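Local coordinates for protein putative citrate lyase, alfa subunit (Streptococcus mutans, PDB 2HJ0) that is a putative citrate lyase alpha subunit of the CitF family, an alpha/beta protein built on two large mixed sheets and present as a dimer, at residues F73-Y78 / S101-H106; V206-V211 / D232-P237; L126-G131 / V392-S397; S362-L367 / A404-M409; I325-D330 / E344-I349. All coordinates share one frame; numbering follows the deposited sequence.

From the N terminus, contact 1 closes first, joining the loops that follow strands 66-69 and 95-99 of the ten-strand sheet. Contact 3 opens next at 126-131 and closes only at 392-397, so its long loop encloses contact 2, which ties the ends of strands 202-207 and 227-230 in the same sheet, and contact 5, which pairs strands 322-327 and 346-348 in the nine-strand sheet. Contact 4 opens at 362-367, before contact 3 closes, and ends at 404-409, so the two cross. Contact 1 touches contacts 2 and 3 directly. Beside the nine-strand sheet, V363 of contact 4 packs on L326 and I349 of contact 5, and both contacts reach the second subunit.

Contact 1 of 5, residues F73-Y78 / S101-H106; sequences FREGDY and SIANVH
E75 reaches from one strand-end loop to the next in the parallel part of a mixed, Rossmann-like sheet, its carboxylate held by the successive backbone N-H groups of N104 and V105. The loops follow neighbouring strands 66-69 and 95-99. From CB the chain passes to CG, anti to the carbonyl carbon, and bends there, which turns the acid toward the 101-106 loop. CD then lies 3.5 Å from A103 CB. At the tip, OE2 accepts from N104 N at 3.0 Å, nearly straight at 168°, and OE1 from V105 N at 2.9 Å, more bent at 135°. Both oxygens use their syn lone pairs, so the pair of bonds fixes the carboxylate's rotation. V105 CG1 covers the backbone of E75, 3.6 Å from its O atom.

D77, just before the N-cap residue Y78 of helix 79-89, takes the M80 N-H on OD2 and receives H106 NE2 on that same oxygen. A103 N donates to H106 ND1 at 2.8 Å, tilted from the ring plane, so both ring nitrogens are engaged. The carboxylate and ring planes stand 64° apart: H106 NE2 meets D77 OD2 at 3.0 Å, within the imidazole plane but from above the carboxylate plane.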
# COMPACT_ATOMS: atom_id res chain seq x y z
N PHE A 73 18.39 9.80 1.23
CA PHE A 73 19.15 10.85 1.91
C PHE A 73 20.45 11.16 1.15
O PHE A 73 21.21 12.06 1.52
CB PHE A 73 19.50 10.43 3.34
CG PHE A 73 18.32 10.42 4.25
CD1 PHE A 73 17.94 9.26 4.91
CD2 PHE A 73 17.59 11.58 4.45
CE1 PHE A 73 16.84 9.26 5.74
CE2 PHE A 73 16.48 11.60 5.29
CZ PHE A 73 16.10 10.44 5.94
N ARG A 74 20.67 10.39 0.09
CA ARG A 74 21.84 10.55 -0.74
C ARG A 74 23.14 10.70 0.04
O ARG A 74 23.39 9.92 0.95
CB ARG A 74 21.64 11.72 -1.68
CG ARG A 74 20.46 11.48 -2.57
CD ARG A 74 20.55 12.29 -3.81
NE ARG A 74 19.77 13.50 -3.69
CZ ARG A 74 19.77 14.47 -4.58
NH1 ARG A 74 19.01 15.55 -4.37
NH2 ARG A 74 20.53 14.36 -5.66
N GLU A 75 23.95 11.70 -0.31
CA GLU A 75 25.24 11.91 0.35
C GLU A 75 25.12 12.29 1.81
O GLU A 75 26.13 12.40 2.51
CB GLU A 75 26.05 12.98 -0.37
CG GLU A 75 26.45 12.63 -1.80
CD GLU A 75 27.38 11.41 -1.90
OE1 GLU A 75 28.06 11.08 -0.91
OE2 GLU A 75 27.42 10.81 -2.99
N GLY A 76 23.90 12.49 2.27
CA GLY A 76 23.70 12.85 3.66
C GLY A 76 23.30 11.65 4.49
O GLY A 76 23.05 11.79 5.69
N ASP A 77 23.27 10.46 3.89
CA ASP A 77 22.86 9.26 4.63
C ASP A 77 23.76 8.86 5.80
O ASP A 77 24.98 8.93 5.71
CB ASP A 77 22.72 8.04 3.73
CG ASP A 77 22.37 6.79 4.52
OD1 ASP A 77 21.23 6.70 5.00
OD2 ASP A 77 23.25 5.91 4.69
N TYR A 78 23.13 8.41 6.88
CA TYR A 78 23.85 7.96 8.06
C TYR A 78 23.48 6.52 8.42
O TYR A 78 24.26 5.82 9.05
CB TYR A 78 23.54 8.85 9.25
CG TYR A 78 24.18 10.22 9.24
CD1 TYR A 78 23.82 11.16 10.20
CD2 TYR A 78 25.14 10.57 8.30
CE1 TYR A 78 24.38 12.43 10.22
CE2 TYR A 78 25.72 11.85 8.31
CZ TYR A 78 25.33 12.77 9.28
OH TYR A 78 25.85 14.05 9.32
N SER A 101 20.69 2.15 -3.75
CA SER A 101 21.82 2.76 -4.45
C SER A 101 22.90 3.15 -3.46
O SER A 101 22.62 3.27 -2.27
CB SER A 101 21.39 3.97 -5.28
OG SER A 101 22.35 4.28 -6.29
N ILE A 102 24.13 3.34 -3.93
CA ILE A 102 25.25 3.65 -3.04
C ILE A 102 25.90 5.01 -3.34
O ILE A 102 26.24 5.30 -4.48
CB ILE A 102 26.33 2.51 -3.13
CG1 ILE A 102 25.77 1.22 -2.52
CG2 ILE A 102 27.59 2.89 -2.40
CD1 ILE A 102 26.59 0.00 -2.80
N ALA A 103 26.07 5.83 -2.31
CA ALA A 103 26.69 7.15 -2.50
C ALA A 103 28.15 7.17 -2.02
O ALA A 103 28.64 6.16 -1.52
CB ALA A 103 25.86 8.22 -1.76
N ASN A 104 28.83 8.31 -2.16
CA ASN A 104 30.22 8.44 -1.74
C ASN A 104 30.40 8.43 -0.22
O ASN A 104 31.43 7.98 0.30
CB ASN A 104 30.87 9.72 -2.27
CG ASN A 104 31.04 9.71 -3.79
OD1 ASN A 104 31.62 8.79 -4.38
ND2 ASN A 104 30.55 10.76 -4.42
N VAL A 105 29.41 8.93 0.51
CA VAL A 105 29.52 8.97 1.96
C VAL A 105 29.54 7.55 2.49
O VAL A 105 29.85 7.32 3.66
CB VAL A 105 28.32 9.73 2.56
CG1 VAL A 105 27.03 8.95 2.32
CG2 VAL A 105 28.55 9.96 4.04
N HIS A 106 29.21 6.60 1.62
CA HIS A 106 29.20 5.20 1.99
C HIS A 106 30.59 4.57 1.90
O HIS A 106 30.72 3.35 1.79
CB HIS A 106 28.21 4.43 1.10
CG HIS A 106 26.77 4.77 1.37
ND1 HIS A 106 25.84 4.88 0.36
CD2 HIS A 106 26.11 5.00 2.53
CE1 HIS A 106 24.66 5.18 0.89
NE2 HIS A 106 24.80 5.26 2.20

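Contact 2 of 5, residues V206-V211 / D232-P237; sequences VTDTLV and DAIGDP
D208 and I234 carry this contact between two loops that leave adjacent parallel strands, 202-207 and 227-230, at the C-terminal ends of the strands. One hydrogen bond joins the segments: I234 N donates to D208 OD1 at 2.9 Å with an N-H...O angle of 164°. The bond is straight at the donor, yet the N-H arrives 78° out of the carboxylate plane, almost perpendicular to it. T185 OG1 is also bonded to D208 OD1, so this buried oxygen has two partners.

The electrostatic part concerns the other oxygen. D208 OD2 approaches the carbonyl of D232; both are normally acceptors, so the approach is not counted as a hydrogen bond. K184 lies close to the two, its NZ hydrogen-bonded to D232 O and forming a weak, long ion pair with D208 OD2, perhaps easing the approach.

Apolar contact comes from the branches of I234. With chi1 at 61°, CG1 sits between the backbone N and carbonyl carbon, and CG1 and CD1 both lie 3.7 Å from D208 CB. The other branch, I234 CG2, lies anti to the carbonyl carbon and rests 3.5 Å from V206 O and 4.2 Å from V206 CG1, covering the end of the strand.

Around the contact, T207 keeps backbone bonds to V229 and V231, while V206 bonds to L167 and A169 on the strand 164-169 side. I234 also packs on F73, and the 232-237 loop runs on into helix 238-241.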
# COMPACT_ATOMS: atom_id res chain seq x y z
N VAL A 206 14.65 3.31 11.19
CA VAL A 206 15.49 4.11 12.08
C VAL A 206 15.07 5.56 11.90
O VAL A 206 15.32 6.17 10.85
CB VAL A 206 16.99 3.97 11.71
CG1 VAL A 206 17.87 4.63 12.77
CG2 VAL A 206 17.33 2.52 11.51
N THR A 207 14.44 6.12 12.92
CA THR A 207 13.99 7.49 12.81
C THR A 207 14.84 8.46 13.57
O THR A 207 15.57 8.12 14.51
CB THR A 207 12.53 7.67 13.28
OG1 THR A 207 12.06 8.97 12.88
CG2 THR A 207 12.45 7.54 14.78
N ASP A 208 14.71 9.71 13.15
CA ASP A 208 15.46 10.79 13.72
C ASP A 208 14.58 11.57 14.66
O ASP A 208 15.06 12.29 15.54
CB ASP A 208 15.93 11.69 12.58
CG ASP A 208 17.21 12.34 12.88
OD1 ASP A 208 17.83 12.88 11.93
OD2 ASP A 208 17.58 12.32 14.09
N THR A 209 13.27 11.45 14.45
CA THR A 209 12.31 12.16 15.28
C THR A 209 11.12 11.28 15.53
O THR A 209 10.49 10.79 14.59
CB THR A 209 11.88 13.49 14.61
OG1 THR A 209 10.85 13.23 13.66
CG2 THR A 209 13.08 14.13 13.88
N LEU A 210 10.81 11.05 16.81
CA LEU A 210 9.69 10.21 17.21
C LEU A 210 8.42 11.01 17.38
O LEU A 210 8.36 11.96 18.16
CB LEU A 210 10.03 9.48 18.51
CG LEU A 210 9.62 8.00 18.55
CD1 LEU A 210 10.02 7.41 19.90
CD2 LEU A 210 8.14 7.85 18.33
N VAL A 211 7.38 10.61 16.68
CA VAL A 211 6.12 11.31 16.74
C VAL A 211 5.05 10.51 17.47
O VAL A 211 5.05 9.28 17.44
CB VAL A 211 5.66 11.62 15.30
CG1 VAL A 211 4.22 12.14 15.28
CG2 VAL A 211 6.60 12.64 14.70
N ASP A 232 20.14 10.03 17.28
CA ASP A 232 20.34 11.47 17.27
C ASP A 232 20.18 12.08 15.88
O ASP A 232 19.62 13.17 15.74
CB ASP A 232 21.71 11.83 17.86
CG ASP A 232 21.90 13.34 18.03
OD1 ASP A 232 21.09 13.97 18.78
OD2 ASP A 232 22.85 13.90 17.42
N ALA A 233 20.66 11.38 14.85
CA ALA A 233 20.57 11.87 13.47
C ALA A 233 20.69 10.76 12.45
O ALA A 233 21.61 9.95 12.51
CB ALA A 233 21.66 12.90 13.20
N ILE A 234 19.77 10.72 11.49
CA ILE A 234 19.81 9.69 10.47
C ILE A 234 20.45 10.24 9.22
O ILE A 234 20.91 9.48 8.36
CB ILE A 234 18.41 9.20 10.13
CG1 ILE A 234 17.58 10.36 9.60
CG2 ILE A 234 17.77 8.62 11.37
CD1 ILE A 234 16.16 9.99 9.32
N GLY A 235 20.49 11.55 9.11
CA GLY A 235 21.09 12.17 7.94
C GLY A 235 21.72 13.50 8.27
O GLY A 235 21.42 14.11 9.29
N ASP A 236 22.60 13.96 7.38
CA ASP A 236 23.28 15.23 7.58
C ASP A 236 22.28 16.38 7.51
O ASP A 236 21.51 16.49 6.56
CB ASP A 236 24.36 15.41 6.51
CG ASP A 236 25.41 16.42 6.91
OD1 ASP A 236 25.05 17.58 7.22
OD2 ASP A 236 26.61 16.04 6.91
N PRO A 237 22.29 17.26 8.52
CA PRO A 237 21.39 18.42 8.61
C PRO A 237 21.14 19.14 7.29
O PRO A 237 20.11 18.93 6.65
CB PRO A 237 22.09 19.31 9.63
CG PRO A 237 22.67 18.31 10.57
CD PRO A 237 23.26 17.27 9.63

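Contact 3 of 5, residues L126-G131 / V392-S397; sequences LRDKVG and VIRGAS
D128 OD1 meets R394 NH1 at 3.2 Å, a salt bridge where the loop before helix 400-406 closes over the N-terminal turn of helix 127-135, which follows strand 118-123 of the large mixed sheet. The approach is edge-on to the guanidinium, with the carboxylate and guanidinium planes 30° apart, but the N-H...O angle of 126° marks the hydrogen bond as weak. D128 has its stronger partner through OD2, which accepts from N104 ND2 of the 101-106 loop. R394 in turn makes a long, weak ion pair through NH2 with D390. Its chain folds at chi3 (57°), which brings NH1 beside D128 at the start of the helix.

The other arginine is met quite differently. A396 CB sits over one face of the R127 guanidinium, 3.7 Å above its plane and displaced toward the rim, with R127 NH1 3.9 Å away. The contact is one of packing rather than charge. The side chain of R127 also lies beside a bound citric acid molecule.

In the apolar part of the contact, L126 CD1 touches I393 CG2 at 4.0 Å, and these two side chains continue onto the sheet, L126 on V143 of strand 143-145 and I393 on V508 of strand 504-511. G131 offers bare backbone here: I393 CG2 lies 3.9 Å from G131 CA, and I393 O comes 3.6 Å from G131 C.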
# COMPACT_ATOMS: atom_id res chain seq x y z
N LEU A 126 27.34 2.89 -7.59
CA LEU A 126 28.29 2.78 -6.51
C LEU A 126 28.99 4.12 -6.31
O LEU A 126 29.58 4.37 -5.26
CB LEU A 126 29.30 1.67 -6.84
CG LEU A 126 28.70 0.31 -7.19
CD1 LEU A 126 29.79 -0.60 -7.73
CD2 LEU A 126 28.05 -0.31 -5.97
N ARG A 127 28.91 4.98 -7.33
CA ARG A 127 29.53 6.31 -7.33
C ARG A 127 31.05 6.22 -7.29
O ARG A 127 31.62 5.14 -7.37
CB ARG A 127 29.04 7.18 -6.16
CG ARG A 127 27.56 7.58 -6.21
CD ARG A 127 27.15 8.20 -7.56
NE ARG A 127 25.69 8.34 -7.70
CZ ARG A 127 25.06 8.63 -8.84
NH1 ARG A 127 23.74 8.74 -8.87
NH2 ARG A 127 25.76 8.80 -9.96
N ASP A 128 31.69 7.38 -7.14
CA ASP A 128 33.14 7.52 -7.12
C ASP A 128 33.95 6.56 -6.24
O ASP A 128 34.61 5.65 -6.75
CB ASP A 128 33.50 8.96 -6.75
CG ASP A 128 32.82 9.99 -7.66
OD1 ASP A 128 33.00 9.92 -8.91
OD2 ASP A 128 32.12 10.89 -7.14
N LYS A 129 33.91 6.78 -4.93
CA LYS A 129 34.66 5.98 -3.97
C LYS A 129 34.39 4.47 -3.96
O LYS A 129 35.29 3.68 -4.25
CB LYS A 129 34.46 6.55 -2.56
CG LYS A 129 34.68 8.04 -2.49
CD LYS A 129 35.04 8.51 -1.10
CE LYS A 129 35.36 10.00 -1.11
NZ LYS A 129 36.34 10.34 -2.19
N VAL A 130 33.17 4.07 -3.61
CA VAL A 130 32.86 2.64 -3.58
C VAL A 130 33.10 2.00 -4.95
O VAL A 130 33.66 0.92 -5.05
CB VAL A 130 31.39 2.38 -3.16
CG1 VAL A 130 31.09 0.88 -3.20
CG2 VAL A 130 31.15 2.92 -1.77
N GLY A 131 32.67 2.69 -6.00
CA GLY A 131 32.84 2.19 -7.35
C GLY A 131 34.31 2.00 -7.72
O GLY A 131 34.66 1.04 -8.40
N VAL A 392 36.68 3.05 -15.08
CA VAL A 392 36.37 2.88 -13.67
C VAL A 392 34.89 3.12 -13.38
O VAL A 392 34.33 4.14 -13.78
CB VAL A 392 37.16 3.88 -12.83
CG1 VAL A 392 36.83 3.71 -11.37
CG2 VAL A 392 38.64 3.70 -13.09
N ILE A 393 34.25 2.19 -12.69
CA ILE A 393 32.84 2.37 -12.36
C ILE A 393 32.68 3.64 -11.52
O ILE A 393 33.50 3.90 -10.64
CB ILE A 393 32.30 1.20 -11.54
CG1 ILE A 393 32.06 0.00 -12.46
CG2 ILE A 393 31.05 1.63 -10.78
CD1 ILE A 393 31.41 -1.17 -11.78
N ARG A 394 31.64 4.42 -11.78
CA ARG A 394 31.40 5.64 -11.02
C ARG A 394 30.03 6.20 -11.34
O ARG A 394 29.66 7.27 -10.85
CB ARG A 394 32.48 6.69 -11.32
CG ARG A 394 32.51 7.16 -12.77
CD ARG A 394 33.70 8.07 -13.06
NE ARG A 394 34.99 7.43 -12.77
CZ ARG A 394 35.58 7.39 -11.57
NH1 ARG A 394 35.00 7.95 -10.52
NH2 ARG A 394 36.76 6.81 -11.43
N GLY A 395 29.28 5.47 -12.16
CA GLY A 395 27.96 5.92 -12.55
C GLY A 395 26.83 5.25 -11.80
O GLY A 395 26.95 4.92 -10.62
N ALA A 396 25.71 5.07 -12.49
CA ALA A 396 24.53 4.45 -11.91
C ALA A 396 23.51 4.15 -13.00
O ALA A 396 23.29 4.95 -13.92
CB ALA A 396 23.91 5.35 -10.88
N SER A 397 22.88 2.98 -12.89
CA SER A 397 21.86 2.57 -13.85
C SER A 397 20.58 3.40 -13.69
O SER A 397 19.95 3.80 -14.67
CB SER A 397 21.56 1.09 -13.67
OG SER A 397 20.67 0.63 -14.67

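Contact 4 of 5, residues S362-L367 / A404-M409; sequences SVINQL and AFAAKM
A406 CB lies alongside the end of the I364 side chain, 3.5 Å from I364 CD1, where a short 3-10 turn packs against the last turn of helix 400-406; both segments lead into adjacent parallel strands of the nine-strand mixed sheet. The chi1 of I364, 62°, places CG1 between its backbone N and carbonyl carbon, and the extended chi2 carries CD1 along the methyl of A406, so CG1 and CD1 both touch it. I364 O, for its part, accepts from L367 N at 3.2 Å within the turn.

Past the helix the two segments stay side by side on the way to strands 369-372 and 409-413. L367 O receives K408 N at 3.3 Å, a rather long hydrogen bond with an N-H...O angle of 146°, the donor tilted 20° from the carbonyl plane. L367 CD2 and A407 CB make a looser apolar contact at 4.5 Å. K408 bends back over the same carbonyl, its CG 3.7 Å from L367 O, while its ammonium forms a long, weak ion pair with D368.

At the dimer interface, N365 ND2 makes a weak hydrogen bond to P43 O of the second subunit. L367 O also takes a CA-H...O contact from A407 CA, 3.4 Å away.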
# COMPACT_ATOMS: atom_id res chain seq x y z
N SER A 362 3.06 0.21 -14.80
CA SER A 362 3.93 1.22 -14.22
C SER A 362 3.62 2.60 -14.79
O SER A 362 3.12 2.71 -15.90
CB SER A 362 5.37 0.89 -14.54
OG SER A 362 5.60 1.12 -15.92
N VAL A 363 3.93 3.66 -14.05
CA VAL A 363 3.64 5.00 -14.54
C VAL A 363 4.46 5.37 -15.78
O VAL A 363 3.95 6.00 -16.70
CB VAL A 363 3.84 6.09 -13.44
CG1 VAL A 363 2.93 5.81 -12.26
CG2 VAL A 363 5.29 6.11 -12.99
N ILE A 364 5.72 4.95 -15.82
CA ILE A 364 6.55 5.28 -16.98
C ILE A 364 5.94 4.70 -18.26
O ILE A 364 6.34 5.03 -19.38
CB ILE A 364 7.96 4.72 -16.82
CG1 ILE A 364 7.89 3.19 -16.73
CG2 ILE A 364 8.63 5.36 -15.63
CD1 ILE A 364 9.22 2.49 -16.90
N ASN A 365 4.98 3.80 -18.09
CA ASN A 365 4.31 3.18 -19.21
C ASN A 365 3.31 4.18 -19.81
O ASN A 365 2.79 3.99 -20.91
CB ASN A 365 3.58 1.94 -18.74
CG ASN A 365 3.63 0.83 -19.75
OD1 ASN A 365 3.47 -0.34 -19.39
ND2 ASN A 365 3.87 1.17 -21.02
N GLN A 366 3.06 5.26 -19.07
CA GLN A 366 2.16 6.29 -19.52
C GLN A 366 2.95 7.54 -19.85
O GLN A 366 2.40 8.61 -20.06
CB GLN A 366 1.13 6.58 -18.45
CG GLN A 366 0.34 5.35 -18.04
CD GLN A 366 -0.36 4.70 -19.21
OE1 GLN A 366 -0.59 3.49 -19.20
NE2 GLN A 366 -0.71 5.49 -20.21
N LEU A 367 4.26 7.39 -19.91
CA LEU A 367 5.12 8.51 -20.20
C LEU A 367 5.27 8.75 -21.71
O LEU A 367 5.61 7.83 -22.45
CB LEU A 367 6.47 8.23 -19.55
CG LEU A 367 7.51 9.34 -19.47
CD1 LEU A 367 6.94 10.55 -18.73
CD2 LEU A 367 8.73 8.79 -18.76
N ALA A 404 13.66 4.88 -20.71
CA ALA A 404 14.07 4.91 -22.10
C ALA A 404 13.22 3.93 -22.89
O ALA A 404 12.89 4.16 -24.05
CB ALA A 404 15.53 4.56 -22.25
N PHE A 405 12.88 2.81 -22.27
CA PHE A 405 12.08 1.85 -22.98
C PHE A 405 10.58 2.18 -22.96
O PHE A 405 9.94 2.16 -24.01
CB PHE A 405 12.31 0.45 -22.41
CG PHE A 405 11.37 -0.60 -22.94
CD1 PHE A 405 10.15 -0.83 -22.32
CD2 PHE A 405 11.70 -1.33 -24.07
CE1 PHE A 405 9.27 -1.77 -22.83
CE2 PHE A 405 10.82 -2.28 -24.58
CZ PHE A 405 9.61 -2.50 -23.96
N ALA A 406 10.04 2.49 -21.79
CA ALA A 406 8.63 2.77 -21.67
C ALA A 406 8.18 3.99 -22.45
O ALA A 406 7.15 3.95 -23.13
CB ALA A 406 8.26 2.93 -20.23
N ALA A 407 8.95 5.07 -22.38
CA ALA A 407 8.62 6.31 -23.06
C ALA A 407 8.32 6.14 -24.56
O ALA A 407 8.93 5.31 -25.23
CB ALA A 407 9.74 7.32 -22.87
N LYS A 408 7.37 6.92 -25.06
CA LYS A 408 6.98 6.87 -26.45
C LYS A 408 8.16 7.37 -27.24
O LYS A 408 8.43 6.90 -28.34
CB LYS A 408 5.82 7.81 -26.74
CG LYS A 408 4.54 7.57 -25.97
CD LYS A 408 3.83 6.32 -26.42
CE LYS A 408 2.39 6.35 -25.93
NZ LYS A 408 2.31 6.49 -24.44
N MSE A 409 8.86 8.36 -26.69
CA MSE A 409 10.01 8.91 -27.38
C MSE A 409 11.12 9.26 -26.39
O MSE A 409 10.97 10.16 -25.56
CB MSE A 409 9.61 10.15 -28.18
CG MSE A 409 10.77 10.82 -28.88
SE MSE A 409 10.13 12.34 -29.89
CE MSE A 409 9.90 13.59 -28.46

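Contact 5 of 5, residues I325-D330 / E344-I349; sequences ILDVQD and EKHYEI
I325 CD1 lies over one face of the H346 imidazole, and this methyl-on-ring packing is the centre of a parallel strand pair joined by a beta-alpha-beta crossover through helix 333-341. The methyl lies 3.7 Å from the ring centroid and 14° off the ring normal, a CH-pi contact. It is placed there because I325 CG1 stands anti to the backbone N (chi1 160°) with chi2 extended. On the other face of the sheet L326 takes over: its CD2 touches Y347 CB at 4.3 Å and its CB touches I349 CD1 at 4.1 Å. V328 continues the apolar row against I349 CG1.

Between these faces runs the backbone ladder of strands 322-327 and 346-348, whose short segments are inclined by 28°. Y347 uses both its N and its O toward strand 322-327, the N donating to I325 O at 2.9 Å and the O accepting from D327 N at 2.8 Å. I325 N to K345 O begins the ladder with a weak bond. At its other end I349 N reaches D327 O at 3.0 Å, from above the carbonyl plane.

Strand 346-348 is the outermost of the nine-strand sheet within this chain, and several of its side chains end on polar partners. Y347 OH accepts from I218 N of the second subunit, and the E348 carboxylate is bonded to S219 and L190. H346 points NE2 at D327 OD2, although the position of that oxygen is doubtful; the other ring nitrogen, ND1, is hydrogen-bonded to S338 OG of the crossover helix.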
# COMPACT_ATOMS: atom_id res chain seq x y z
N ILE A 325 1.74 15.42 -10.52
CA ILE A 325 3.15 15.06 -10.52
C ILE A 325 3.37 13.83 -9.64
O ILE A 325 3.03 13.82 -8.45
CB ILE A 325 4.02 16.26 -10.08
CG1 ILE A 325 5.38 15.79 -9.60
CG2 ILE A 325 3.37 17.01 -8.95
CD1 ILE A 325 6.18 16.94 -9.07
N LEU A 326 3.90 12.77 -10.25
CA LEU A 326 4.18 11.50 -9.56
C LEU A 326 5.64 11.53 -9.14
O LEU A 326 6.52 11.74 -9.97
CB LEU A 326 3.88 10.31 -10.47
CG LEU A 326 2.49 10.35 -11.11
CD1 LEU A 326 2.30 9.12 -11.97
CD2 LEU A 326 1.43 10.43 -10.05
N ASP A 327 5.89 11.30 -7.86
CA ASP A 327 7.24 11.39 -7.29
C ASP A 327 7.78 10.11 -6.66
O ASP A 327 7.21 9.58 -5.71
CB ASP A 327 7.21 12.50 -6.22
CG ASP A 327 8.59 12.90 -5.74
OD1 ASP A 327 9.50 12.05 -5.72
OD2 ASP A 327 8.75 14.08 -5.35
N VAL A 328 8.91 9.63 -7.18
CA VAL A 328 9.52 8.43 -6.62
C VAL A 328 10.75 8.83 -5.82
O VAL A 328 11.26 8.07 -4.99
CB VAL A 328 9.92 7.43 -7.71
CG1 VAL A 328 11.16 7.92 -8.45
CG2 VAL A 328 10.16 6.08 -7.08
N GLN A 329 11.24 10.03 -6.08
CA GLN A 329 12.40 10.54 -5.37
C GLN A 329 12.56 12.04 -5.58
O GLN A 329 12.41 12.55 -6.70
CB GLN A 329 13.65 9.81 -5.83
CG GLN A 329 14.89 10.57 -5.52
CD GLN A 329 16.13 9.80 -5.85
OE1 GLN A 329 16.20 9.13 -6.89
NE2 GLN A 329 17.12 9.89 -4.97
N ASP A 330 12.87 12.76 -4.51
CA ASP A 330 13.07 14.19 -4.59
C ASP A 330 14.54 14.51 -4.69
O ASP A 330 15.36 13.83 -4.10
CB ASP A 330 12.48 14.87 -3.37
CG ASP A 330 11.00 14.77 -3.32
OD1 ASP A 330 10.47 14.24 -2.32
OD2 ASP A 330 10.36 15.24 -4.29
N GLU A 344 -2.10 15.50 -3.05
CA GLU A 344 -2.92 14.96 -4.14
C GLU A 344 -2.35 15.32 -5.52
O GLU A 344 -2.20 14.44 -6.36
CB GLU A 344 -4.38 15.45 -4.02
CG GLU A 344 -4.78 16.52 -5.01
CD GLU A 344 -5.67 17.58 -4.38
OE1 GLU A 344 -6.13 18.48 -5.12
OE2 GLU A 344 -5.90 17.50 -3.15
N LYS A 345 -2.03 16.60 -5.73
CA LYS A 345 -1.48 17.07 -6.99
C LYS A 345 -0.02 16.61 -7.13
O LYS A 345 0.51 16.50 -8.23
CB LYS A 345 -1.53 18.60 -7.06
CG LYS A 345 -2.92 19.19 -6.86
CD LYS A 345 -3.76 19.15 -8.12
CE LYS A 345 -3.35 20.26 -9.10
NZ LYS A 345 -4.22 20.27 -10.32
N HIS A 346 0.62 16.38 -6.00
CA HIS A 346 2.00 15.91 -5.98
C HIS A 346 1.93 14.62 -5.15
O HIS A 346 1.90 14.67 -3.92
CB HIS A 346 2.91 16.95 -5.31
CG HIS A 346 4.37 16.64 -5.41
ND1 HIS A 346 5.35 17.56 -5.09
CD2 HIS A 346 5.03 15.51 -5.77
CE1 HIS A 346 6.54 17.02 -5.25
NE2 HIS A 346 6.37 15.77 -5.66
N TYR A 347 1.88 13.47 -5.85
CA TYR A 347 1.74 12.17 -5.20
C TYR A 347 2.98 11.29 -5.11
O TYR A 347 3.77 11.20 -6.05
CB TYR A 347 0.63 11.37 -5.88
CG TYR A 347 -0.32 10.68 -4.93
CD1 TYR A 347 -1.23 11.42 -4.17
CD2 TYR A 347 -0.31 9.29 -4.79
CE1 TYR A 347 -2.12 10.79 -3.30
CE2 TYR A 347 -1.20 8.64 -3.90
CZ TYR A 347 -2.10 9.40 -3.17
OH TYR A 347 -2.98 8.78 -2.31
N GLU A 348 3.12 10.60 -3.99
CA GLU A 348 4.25 9.71 -3.75
C GLU A 348 3.96 8.31 -4.29
O GLU A 348 2.87 7.77 -4.11
CB GLU A 348 4.52 9.67 -2.25
CG GLU A 348 5.59 8.69 -1.80
CD GLU A 348 5.70 8.62 -0.28
OE1 GLU A 348 6.83 8.77 0.25
OE2 GLU A 348 4.66 8.43 0.39
N ILE A 349 4.95 7.72 -4.95
CA ILE A 349 4.78 6.38 -5.51
C ILE A 349 6.01 5.51 -5.25
O ILE A 349 7.15 6.00 -5.27
CB ILE A 349 4.56 6.42 -7.04
CG1 ILE A 349 5.81 7.01 -7.72
CG2 ILE A 349 3.31 7.24 -7.36
CD1 ILE A 349 5.83 6.90 -9.24